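Local structure of enoyl-CoA hydratase (Mycobacterium tuberculosis, 5KJP) at residues A[135-140]-A[165-170]; A[157-162]-A[179-184]; A[92-97]-A[118-123]; A[70-75]-A[111-116]. The protein probably catalyses the reversible hydration of trans-2-enoyl-CoA thioesters to 3-hydroxyacyl-CoA in fatty acid metabolism, as a member of the crotonase superfamily. All coordinates share one frame; numbering follows the deposited sequence.

Interaction 1: residues A[135-140]-A[165-170]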
loop_
_atom_site.group_PDB
_atom_site.type_symbol
_atom_site.label_atom_id
_atom_site.label_comp_id
_atom_site.label_asym_id
_atom_site.label_seq_id
_atom_site.Cartn_x
_atom_site.Cartn_y
_atom_site.Cartn_z
ATOM N N PHE A 135 2.485 5.392 18.627
ATOM C CA PHE A 135 3.206 4.201 18.193
ATOM C C PHE A 135 4.651 4.568 17.899
ATOM O O PHE A 135 5.013 5.739 17.917
ATOM C CB PHE A 135 2.546 3.598 16.946
ATOM C CG PHE A 135 1.103 3.234 17.152
ATOM C CD1 PHE A 135 0.107 4.201 17.060
ATOM C CD2 PHE A 135 0.745 1.935 17.465
ATOM C CE1 PHE A 135 -1.223 3.872 17.275
ATOM C CE2 PHE A 135 -0.584 1.597 17.675
ATOM C CZ PHE A 135 -1.570 2.570 17.583
ATOM N N GLY A 136 5.477 3.569 17.621
ATOM C CA GLY A 136 6.848 3.835 17.235
ATOM C C GLY A 136 7.706 2.592 17.318
ATOM O O GLY A 136 7.394 1.642 18.055
ATOM N N ILE A 137 8.787 2.603 16.549
ATOM C CA ILE A 137 9.788 1.546 16.603
ATOM C C ILE A 137 11.168 2.200 16.738
ATOM O O ILE A 137 11.889 2.391 15.753
ATOM C CB ILE A 137 9.725 0.625 15.362
ATOM C CG1 ILE A 137 9.492 1.438 14.081
ATOM C CG2 ILE A 137 8.588 -0.394 15.525
ATOM C CD1 ILE A 137 9.618 0.605 12.794
ATOM N N PRO A 138 11.532 2.568 17.973
ATOM C CA PRO A 138 12.757 3.326 18.241
ATOM C C PRO A 138 14.013 2.453 18.374
ATOM O O PRO A 138 15.033 2.947 18.858
ATOM C CB PRO A 138 12.439 4.022 19.565
ATOM C CG PRO A 138 11.537 3.070 20.268
ATOM C CD PRO A 138 10.713 2.392 19.187
ATOM N N GLU A 139 13.947 1.198 17.933
ATOM C CA GLU A 139 15.048 0.251 18.133
ATOM C C GLU A 139 16.404 0.773 17.632
ATOM O O GLU A 139 17.428 0.560 18.285
ATOM C CB GLU A 139 14.719 -1.091 17.457
ATOM C CG GLU A 139 13.764 -2.002 18.261
ATOM C CD GLU A 139 12.276 -1.680 18.069
ATOM O OE1 GLU A 139 11.939 -0.535 17.699
ATOM O OE2 GLU A 139 11.433 -2.583 18.288
ATOM N N VAL A 140 16.415 1.473 16.496
ATOM C CA VAL A 140 17.685 1.941 15.928
ATOM C C VAL A 140 18.394 2.946 16.834
ATOM O O VAL A 140 19.603 3.126 16.735
ATOM C CB VAL A 140 17.496 2.590 14.531
ATOM C CG1 VAL A 140 17.120 1.534 13.487
ATOM C CG2 VAL A 140 16.476 3.722 14.594
ATOM N N GLU A 165 10.643 6.009 7.164
ATOM C CA GLU A 165 11.002 7.161 7.987
ATOM C C GLU A 165 10.938 6.817 9.470
ATOM O O GLU A 165 11.872 7.100 10.234
ATOM C CB GLU A 165 10.079 8.345 7.694
ATOM C CG GLU A 165 10.270 9.513 8.641
ATOM C CD GLU A 165 9.180 10.569 8.507
ATOM O OE1 GLU A 165 8.374 10.501 7.549
ATOM O OE2 GLU A 165 9.126 11.466 9.373
ATOM N N LEU A 166 9.839 6.191 9.875
ATOM C CA LEU A 166 9.667 5.819 11.274
ATOM C C LEU A 166 10.728 4.812 11.712
ATOM O O LEU A 166 11.254 4.889 12.826
ATOM C CB LEU A 166 8.263 5.258 11.497
ATOM C CG LEU A 166 7.151 6.294 11.331
ATOM C CD1 LEU A 166 5.783 5.607 11.296
ATOM C CD2 LEU A 166 7.209 7.345 12.449
ATOM N N ALA A 167 11.057 3.879 10.827
ATOM C CA ALA A 167 12.028 2.844 11.155
ATOM C C ALA A 167 13.455 3.405 11.273
ATOM O O ALA A 167 14.232 2.971 12.133
ATOM C CB ALA A 167 11.974 1.725 10.112
ATOM N N LEU A 168 13.799 4.370 10.426
ATOM C CA LEU A 168 15.163 4.911 10.411
ATOM C C LEU A 168 15.383 5.990 11.467
ATOM O O LEU A 168 16.501 6.176 11.949
ATOM C CB LEU A 168 15.503 5.477 9.027
ATOM C CG LEU A 168 15.510 4.477 7.868
ATOM C CD1 LEU A 168 16.038 5.123 6.595
ATOM C CD2 LEU A 168 16.319 3.237 8.226
ATOM N N THR A 169 14.323 6.721 11.806
ATOM C CA THR A 169 14.432 7.794 12.790
ATOM C C THR A 169 14.127 7.319 14.204
ATOM O O THR A 169 14.693 7.837 15.170
ATOM C CB THR A 169 13.478 8.963 12.485
ATOM O OG1 THR A 169 12.121 8.504 12.558
ATOM C CG2 THR A 169 13.764 9.578 11.102
ATOM N N GLY A 170 13.216 6.355 14.322
ATOM C CA GLY A 170 12.717 5.919 15.619
ATOM C C GLY A 170 11.721 6.894 16.233
ATOM O O GLY A 170 11.430 6.816 17.430
HETATM O O HOH W 1 9.403 4.795 14.929
HETATM O O HOH W 2 14.075 1.357 14.399
#

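Interaction 2: residues A[157-162]-A[179-184]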
loop_
_atom_site.group_PDB
_atom_site.type_symbol
_atom_site.label_atom_id
_atom_site.label_comp_id
_atom_site.label_asym_id
_atom_site.label_seq_id
_atom_site.Cartn_x
_atom_site.Cartn_y
_atom_site.Cartn_z
ATOM N N ARG A 157 1.243 -1.694 6.143
ATOM C CA ARG A 157 0.069 -1.123 6.796
ATOM C C ARG A 157 -0.073 0.372 6.518
ATOM O O ARG A 157 -1.182 0.899 6.484
ATOM C CB ARG A 157 0.130 -1.365 8.306
ATOM C CG ARG A 157 -0.077 -2.821 8.720
ATOM C CD ARG A 157 -1.561 -3.185 8.824
ATOM N NE ARG A 157 -2.057 -3.163 10.204
ATOM C CZ ARG A 157 -1.840 -4.129 11.098
ATOM N NH1 ARG A 157 -1.125 -5.194 10.756
ATOM N NH2 ARG A 157 -2.332 -4.028 12.335
ATOM N N ILE A 158 1.060 1.052 6.347
ATOM C CA ILE A 158 1.081 2.488 6.074
ATOM C C ILE A 158 1.938 2.727 4.836
ATOM O O ILE A 158 2.589 1.793 4.362
ATOM C CB ILE A 158 1.628 3.290 7.289
ATOM C CG1 ILE A 158 3.101 2.955 7.546
ATOM C CG2 ILE A 158 0.774 3.039 8.531
ATOM C CD1 ILE A 158 3.736 3.836 8.632
ATOM N N PRO A 159 1.922 3.957 4.280
ATOM C CA PRO A 159 2.724 4.137 3.064
ATOM C C PRO A 159 4.191 3.813 3.313
ATOM O O PRO A 159 4.737 4.147 4.367
ATOM C CB PRO A 159 2.527 5.617 2.724
ATOM C CG PRO A 159 1.178 5.953 3.313
ATOM C CD PRO A 159 1.136 5.166 4.597
ATOM N N TYR A 160 4.785 3.116 2.351
ATOM C CA TYR A 160 6.146 2.604 2.433
ATOM C C TYR A 160 7.158 3.613 2.976
ATOM O O TYR A 160 7.951 3.293 3.864
ATOM C CB TYR A 160 6.568 2.125 1.040
ATOM C CG TYR A 160 8.006 1.662 0.917
ATOM C CD1 TYR A 160 9.028 2.569 0.662
ATOM C CD2 TYR A 160 8.334 0.318 1.025
ATOM C CE1 TYR A 160 10.340 2.156 0.540
ATOM C CE2 TYR A 160 9.653 -0.108 0.890
ATOM C CZ TYR A 160 10.649 0.820 0.651
ATOM O OH TYR A 160 11.966 0.425 0.524
ATOM N N ALA A 161 7.132 4.830 2.447
ATOM C CA ALA A 161 8.141 5.821 2.800
ATOM C C ALA A 161 7.985 6.305 4.237
ATOM O O ALA A 161 8.970 6.676 4.877
ATOM C CB ALA A 161 8.082 7.003 1.842
ATOM N N ILE A 162 6.747 6.327 4.731
ATOM C CA ILE A 162 6.503 6.749 6.104
ATOM C C ILE A 162 6.967 5.643 7.047
ATOM O O ILE A 162 7.541 5.913 8.105
ATOM C CB ILE A 162 5.017 7.085 6.369
ATOM C CG1 ILE A 162 4.473 8.054 5.305
ATOM C CG2 ILE A 162 4.851 7.661 7.775
ATOM C CD1 ILE A 162 5.297 9.323 5.143
ATOM N N HIS A 179 -4.005 7.185 12.147
ATOM C CA HIS A 179 -5.318 7.009 11.544
ATOM C C HIS A 179 -5.344 7.553 10.113
ATOM O O HIS A 179 -5.914 6.923 9.217
ATOM C CB HIS A 179 -6.397 7.689 12.388
ATOM C CG HIS A 179 -7.769 7.593 11.795
ATOM N ND1 HIS A 179 -8.509 6.432 11.823
ATOM C CD2 HIS A 179 -8.521 8.508 11.143
ATOM C CE1 HIS A 179 -9.668 6.639 11.220
ATOM N NE2 HIS A 179 -9.703 7.888 10.797
ATOM N N GLU A 180 -4.727 8.715 9.900
ATOM C CA GLU A 180 -4.617 9.289 8.557
ATOM C C GLU A 180 -3.919 8.322 7.606
ATOM O O GLU A 180 -4.235 8.267 6.420
ATOM C CB GLU A 180 -3.835 10.605 8.566
ATOM C CG GLU A 180 -4.364 11.695 9.465
ATOM C CD GLU A 180 -3.376 12.846 9.595
ATOM O OE1 GLU A 180 -2.334 12.827 8.899
ATOM O OE2 GLU A 180 -3.641 13.770 10.388
ATOM N N LEU A 181 -2.947 7.583 8.136
ATOM C CA LEU A 181 -2.112 6.712 7.317
ATOM C C LEU A 181 -2.722 5.324 7.134
ATOM O O LEU A 181 -2.192 4.508 6.379
ATOM C CB LEU A 181 -0.720 6.573 7.941
ATOM C CG LEU A 181 0.120 7.841 8.056
ATOM C CD1 LEU A 181 1.376 7.553 8.873
ATOM C CD2 LEU A 181 0.468 8.380 6.670
ATOM N N GLY A 182 -3.810 5.047 7.847
ATOM C CA GLY A 182 -4.508 3.778 7.706
ATOM C C GLY A 182 -4.085 2.665 8.652
ATOM O O GLY A 182 -4.588 1.547 8.550
ATOM N N LEU A 183 -3.168 2.961 9.570
ATOM C CA LEU A 183 -2.733 1.987 10.566
ATOM C C LEU A 183 -3.804 1.789 11.641
ATOM O O LEU A 183 -4.046 0.671 12.106
ATOM C CB LEU A 183 -1.424 2.429 11.215
ATOM C CG LEU A 183 -0.915 1.573 12.378
ATOM C CD1 LEU A 183 -0.541 0.169 11.891
ATOM C CD2 LEU A 183 0.253 2.252 13.091
ATOM N N VAL A 184 -4.433 2.891 12.033
ATOM C CA VAL A 184 -5.472 2.859 13.053
ATOM C C VAL A 184 -6.844 2.874 12.382
ATOM O O VAL A 184 -7.159 3.775 11.605
ATOM C CB VAL A 184 -5.345 4.056 14.028
ATOM C CG1 VAL A 184 -6.600 4.193 14.875
ATOM C CG2 VAL A 184 -4.094 3.905 14.914
HETATM O O HOH W 3 -3.267 -0.569 7.329
HETATM O O HOH W 4 -4.232 -2.054 11.902
#

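Interaction 3: residues A[92-97]-A[118-123]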
loop_
_atom_site.group_PDB
_atom_site.type_symbol
_atom_site.label_atom_id
_atom_site.label_comp_id
_atom_site.label_asym_id
_atom_site.label_seq_id
_atom_site.Cartn_x
_atom_site.Cartn_y
_atom_site.Cartn_z
ATOM N N ARG A 92 6.737 -18.628 18.169
ATOM C CA ARG A 92 5.667 -17.705 18.543
ATOM C C ARG A 92 6.121 -16.251 18.529
ATOM O O ARG A 92 5.320 -15.351 18.286
ATOM C CB ARG A 92 5.122 -18.048 19.930
ATOM C CG ARG A 92 4.432 -19.401 20.035
ATOM C CD ARG A 92 3.986 -19.652 21.468
ATOM N NE ARG A 92 3.329 -20.947 21.653
ATOM C CZ ARG A 92 2.048 -21.187 21.381
ATOM N NH1 ARG A 92 1.269 -20.228 20.895
ATOM N NH2 ARG A 92 1.544 -22.397 21.594
ATOM N N GLY A 93 7.400 -16.027 18.815
ATOM C CA GLY A 93 7.950 -14.683 18.869
ATOM C C GLY A 93 7.642 -13.981 20.180
ATOM O O GLY A 93 7.656 -14.592 21.252
ATOM N N LEU A 94 7.370 -12.683 20.095
ATOM C CA LEU A 94 7.014 -11.903 21.264
ATOM C C LEU A 94 5.539 -12.121 21.546
ATOM O O LEU A 94 4.683 -11.405 21.028
ATOM C CB LEU A 94 7.321 -10.416 21.046
ATOM C CG LEU A 94 7.330 -9.520 22.287
ATOM C CD1 LEU A 94 8.522 -9.853 23.178
ATOM C CD2 LEU A 94 7.322 -8.039 21.899
ATOM N N GLY A 95 5.240 -13.136 22.347
ATOM C CA GLY A 95 3.863 -13.518 22.585
ATOM C C GLY A 95 3.272 -14.273 21.408
ATOM O O GLY A 95 3.044 -15.479 21.492
ATOM N N PHE A 96 3.036 -13.566 20.305
ATOM C CA PHE A 96 2.388 -14.158 19.142
ATOM C C PHE A 96 2.806 -13.485 17.827
ATOM O O PHE A 96 2.189 -13.715 16.790
ATOM C CB PHE A 96 0.862 -14.083 19.298
ATOM C CG PHE A 96 0.333 -12.674 19.400
ATOM C CD1 PHE A 96 0.321 -12.006 20.621
ATOM C CD2 PHE A 96 -0.133 -12.009 18.273
ATOM C CE1 PHE A 96 -0.152 -10.701 20.712
ATOM C CE2 PHE A 96 -0.607 -10.707 18.356
ATOM C CZ PHE A 96 -0.618 -10.050 19.575
ATOM N N THR A 97 3.845 -12.655 17.865
ATOM C CA THR A 97 4.264 -11.919 16.669
ATOM C C THR A 97 4.652 -12.820 15.497
ATOM O O THR A 97 4.519 -12.420 14.343
ATOM C CB THR A 97 5.459 -10.994 16.958
ATOM O OG1 THR A 97 6.482 -11.734 17.635
ATOM C CG2 THR A 97 5.026 -9.802 17.812
ATOM N N THR A 118 4.414 -1.819 19.533
ATOM C CA THR A 118 3.907 -1.545 18.197
ATOM C C THR A 118 3.891 -2.857 17.417
ATOM O O THR A 118 2.968 -3.119 16.650
ATOM C CB THR A 118 4.758 -0.457 17.471
ATOM O OG1 THR A 118 4.247 0.840 17.810
ATOM C CG2 THR A 118 4.712 -0.626 15.951
ATOM N N GLU A 119 4.881 -3.712 17.656
ATOM C CA GLU A 119 4.905 -4.998 16.964
ATOM C C GLU A 119 3.741 -5.913 17.372
ATOM O O GLU A 119 3.192 -6.622 16.520
ATOM C CB GLU A 119 6.243 -5.688 17.190
ATOM C CG GLU A 119 7.381 -4.849 16.609
ATOM C CD GLU A 119 8.722 -5.520 16.697
ATOM O OE1 GLU A 119 9.113 -5.940 17.808
ATOM O OE2 GLU A 119 9.396 -5.617 15.647
ATOM N N LEU A 120 3.340 -5.892 18.643
ATOM C CA LEU A 120 2.119 -6.603 19.036
ATOM C C LEU A 120 0.899 -6.069 18.280
ATOM O O LEU A 120 0.077 -6.846 17.786
ATOM C CB LEU A 120 1.860 -6.494 20.542
ATOM C CG LEU A 120 2.887 -7.082 21.507
ATOM C CD1 LEU A 120 2.374 -6.963 22.936
ATOM C CD2 LEU A 120 3.186 -8.531 21.141
ATOM N N ALA A 121 0.776 -4.745 18.205
ATOM C CA ALA A 121 -0.356 -4.133 17.511
ATOM C C ALA A 121 -0.368 -4.525 16.031
ATOM O O ALA A 121 -1.424 -4.792 15.465
ATOM C CB ALA A 121 -0.327 -2.607 17.666
ATOM N N LEU A 122 0.810 -4.569 15.416
ATOM C CA LEU A 122 0.930 -4.939 14.002
ATOM C C LEU A 122 0.581 -6.399 13.749
ATOM O O LEU A 122 0.162 -6.763 12.652
ATOM C CB LEU A 122 2.353 -4.659 13.494
ATOM C CG LEU A 122 2.656 -3.178 13.294
ATOM C CD1 LEU A 122 4.142 -2.968 13.060
ATOM C CD2 LEU A 122 1.848 -2.645 12.111
ATOM N N ALA A 123 0.761 -7.238 14.764
ATOM C CA ALA A 123 0.420 -8.651 14.637
ATOM C C ALA A 123 -1.089 -8.870 14.766
ATOM O O ALA A 123 -1.600 -9.926 14.394
ATOM C CB ALA A 123 1.168 -9.472 15.674
#

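Interaction 4: residues A[70-75]-A[111-116]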
loop_
_atom_site.group_PDB
_atom_site.type_symbol
_atom_site.label_atom_id
_atom_site.label_comp_id
_atom_site.label_asym_id
_atom_site.label_seq_id
_atom_site.Cartn_x
_atom_site.Cartn_y
_atom_site.Cartn_z
ATOM N N GLY A 70 -4.033 2.105 31.120
ATOM C CA GLY A 70 -3.995 3.260 30.238
ATOM C C GLY A 70 -2.743 3.391 29.387
ATOM O O GLY A 70 -2.514 4.430 28.768
ATOM N N SER A 71 -1.923 2.344 29.362
ATOM C CA SER A 71 -0.777 2.306 28.464
ATOM C C SER A 71 -0.664 0.913 27.866
ATOM O O SER A 71 -0.677 -0.084 28.586
ATOM C CB SER A 71 0.512 2.688 29.189
ATOM O OG SER A 71 1.511 3.076 28.255
ATOM N N PHE A 72 -0.548 0.848 26.544
ATOM C CA PHE A 72 -0.665 -0.423 25.836
ATOM C C PHE A 72 0.500 -1.362 26.126
ATOM O O PHE A 72 0.312 -2.423 26.720
ATOM C CB PHE A 72 -0.777 -0.177 24.332
ATOM C CG PHE A 72 -0.978 -1.430 23.526
ATOM C CD1 PHE A 72 -2.216 -2.053 23.490
ATOM C CD2 PHE A 72 0.069 -1.982 22.801
ATOM C CE1 PHE A 72 -2.411 -3.209 22.747
ATOM C CE2 PHE A 72 -0.118 -3.135 22.048
ATOM C CZ PHE A 72 -1.367 -3.747 22.020
ATOM N N CYS A 73 1.703 -0.976 25.709
ATOM C CA CYS A 73 2.873 -1.834 25.880
ATOM C C CYS A 73 4.130 -1.073 25.500
ATOM O O CYS A 73 4.247 -0.590 24.371
ATOM C CB CYS A 73 2.752 -3.106 25.030
ATOM S SG CYS A 73 4.217 -4.199 25.093
ATOM N N ALA A 74 5.065 -0.974 26.440
ATOM C CA ALA A 74 6.306 -0.235 26.227
ATOM C C ALA A 74 7.318 -1.040 25.419
ATOM O O ALA A 74 8.419 -0.566 25.142
ATOM C CB ALA A 74 6.917 0.175 27.565
ATOM N N GLY A 75 6.947 -2.260 25.053
ATOM C CA GLY A 75 7.822 -3.113 24.272
ATOM C C GLY A 75 8.327 -4.272 25.099
ATOM O O GLY A 75 7.771 -4.592 26.153
ATOM N N GLY A 111 -2.260 5.248 25.512
ATOM C CA GLY A 111 -0.911 5.643 25.888
ATOM C C GLY A 111 0.112 5.228 24.848
ATOM O O GLY A 111 -0.105 5.418 23.659
ATOM N N TYR A 112 1.216 4.633 25.285
ATOM C CA TYR A 112 2.267 4.249 24.350
ATOM C C TYR A 112 2.217 2.781 23.948
ATOM O O TYR A 112 2.094 1.893 24.802
ATOM C CB TYR A 112 3.645 4.551 24.940
ATOM C CG TYR A 112 3.996 6.016 24.948
ATOM C CD1 TYR A 112 4.442 6.647 23.796
ATOM C CD2 TYR A 112 3.884 6.770 26.109
ATOM C CE1 TYR A 112 4.767 7.988 23.795
ATOM C CE2 TYR A 112 4.207 8.116 26.118
ATOM C CZ TYR A 112 4.648 8.718 24.955
ATOM O OH TYR A 112 4.972 10.056 24.950
ATOM N N ALA A 113 2.299 2.550 22.639
ATOM C CA ALA A 113 2.607 1.244 22.068
ATOM C C ALA A 113 3.941 1.367 21.345
ATOM O O ALA A 113 3.983 1.765 20.174
ATOM C CB ALA A 113 1.511 0.787 21.104
ATOM N N LEU A 114 5.033 1.061 22.040
ATOM C CA LEU A 114 6.363 1.304 21.483
ATOM C C LEU A 114 7.185 0.034 21.300
ATOM O O LEU A 114 7.099 -0.898 22.107
ATOM C CB LEU A 114 7.142 2.282 22.370
ATOM C CG LEU A 114 6.574 3.697 22.481
ATOM C CD1 LEU A 114 7.317 4.489 23.552
ATOM C CD2 LEU A 114 6.649 4.398 21.125
ATOM N N ALA A 115 7.990 0.029 20.239
ATOM C CA ALA A 115 8.907 -1.065 19.923
ATOM C C ALA A 115 8.127 -2.363 19.825
ATOM O O ALA A 115 7.226 -2.479 18.992
ATOM C CB ALA A 115 10.024 -1.160 20.972
ATOM N N GLY A 116 8.440 -3.327 20.688
ATOM C CA GLY A 116 7.668 -4.563 20.744
ATOM C C GLY A 116 6.168 -4.344 20.905
ATOM O O GLY A 116 5.360 -5.152 20.441
HETATM O O HOH W 5 3.612 1.542 27.424
#

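Interaction 1: residues A[135-140]-A[165-170]
I137 and V140 both lean on the last turn of helix 160-169, I137 with its ethyl arm and V140 with both methyls. The ethyl arm of I137 reaches A167, its CD1 lying 3.7 Å from A167 CB and equally close to A167 CA. V140 straddles a carbonyl: CG1 and CG2 both rest against A167 O, at 3.5 and 3.4 Å, and CG2 also meets L168 O. With chi1 near -70°, CG2 lies between the V140 backbone N and carbonyl carbon, on the side of the helix end. The contact joins the turn after strand 134-136 to the C-terminal end of a crotonase-fold helix that also touches the second subunit of the trimer. Two waters bridge the backbones. One accepts from I137 N and donates to L166 O (2.8 Å); the other donates to I137 O and A167 O while accepting from V140 N. G170, with positive phi, leaves the helix against P138, whose CB is 3.7 Å from G170 O. One turn back, E165 O receives T169 N and T169 OG1 from opposite faces of its plane, the hydroxyl at 2.7 Å.

Interaction 2: residues A[157-162]-A[179-184]
The Schellman motif that ends helix 175-180 at G182 sets L181 and L183 against I158 and P159, which lead into helix 160-169 with P159 at its N-cap. L181 is the more deeply engaged of the two leucines. Its two methyls part: CD1 meets I162 CG2 at 3.6 Å, whereas CD2 faces the proline ring at P159 CD, with the two side chains crossing at about a right angle. The CG2 methyl of I158 fills the angle between the leucines, 3.5 Å from L183 CB and 3.9 Å from L181 CB; a chi1 of 65° sets that methyl anti to its own carbonyl carbon. L183, with CG anti to its backbone N (chi1 174°), sends CD1 to R157 CB at 4.0 Å. Polar backbone at the joint is served by water: one molecule donates to both R157 O (2.7 Å) and G182 O (2.8 Å). R157 is modelled in two conformers; in the one described NH1 bonds L122 O and NH2 a second water that donates to L183 O, so these arginine bonds may hold for only part of the molecules. Strand 126-130 lies beside L183 and R157 through I127, strand 173-174 backs both leucines through L173, and G182 of the second subunit packs on P159, so the joint borders the subunit interface.

Interaction 3: residues A[92-97]-A[118-123]
L94 N donates to T97 OG1 at 2.8 Å (N-H...O 147°), a bond that folds the 92-97 segment into a tight turn and turns the T97 methyl toward helix 116-123. The threonine's torsion (chi1 50°) splits its branches: OG1 stays with the turn, while CG2 sits 3.9 Å from E119 O and 4.0 Å from L120 CD2. L94 is the centre of an inverse gamma turn, and its carbonyl O is pressed by L120 CD2 at only 3.2 Å, a tight C-H to oxygen approach. That same L120 methyl also meets the F96 ring, 4.0 Å from CE1, the two side chains crossing at about a right angle. F96 holds CG between its backbone N and carbonyl carbon (chi1 61°), which brings the far end of the ring to the helix: CZ is 3.7 Å from L120 O, and CE2 lies 3.4 Å from A123 CB. From the other flank M51 and L47 of helix 41-56 touch F96 and L120, so the turn is clamped between two helices of the crotonase fold. The E119 carboxylate is engaged outside the contact, its OE2 bonded by G150 N and, weakly, by G148 N. Polar groups thus bond within their own segment or to third parts of the fold, such as G150 and S44, and methyls and a ring carry the contact.

Interaction 4: residues A[70-75]-A[111-116]
F72 and A113 pack beside a single parallel beta bridge between C73 and A113, in the region that in crotonase relatives supplies peptide N-H groups to the oxyanion hole, and probably does so here; the two segments run 20° apart. F72 can be traced outward. Its CB lies 3.6 Å from Y112 O. CG, anti to the backbone N (chi1 -177°), comes 4.1 Å from A113 CB. CD2 closes the gap to 3.6 Å from that methyl, and beyond it the ring packs on A107 and V109 of strand 105-109, with CE2 pointing to L120 of helix 116-123. The ring is thus buried against the central sheet while two backbone hydrogen bonds join the segments beside it. C73 is the bridging residue: its N donates to Y112 O at 3.0 Å, in the plane of that carbonyl, and its own O accepts from L114 N at 3.0 Å, the donor almost in line with the C=O. Upstream, S71 OG sits near Y112 N in a weak bond and donates to a water at 2.7 Å, which in turn donates to Y112 O, so this carbonyl takes a peptide N-H and a water. At the downstream end the chains close glycine to glycine: G75 CA is 3.2 Å from L114 O and packs on G116. G75 N donates to C73 SG at 3.3 Å (N-H...S 151°).

From the N terminus, interaction 4 opens first at 70-75 and interaction 3 starts within its loop at 92-97; 111-116 closes the first, then 118-123 the second, so the two cross. Interactions 1 and 2 follow later in series with them and cross likewise, 135-140 and 157-162 opening before 165-170 and 179-184 close. The pairs are stitched together at T118, whose OG1 bonds A113 O and G136 N, and by G136 O with A115 N. Interactions 1 and 2 share helix 160-169 and touch the second subunit, while interactions 3 and 4 bind the turns of the first half of the chain to strand 112-114 and the following helix 116-123.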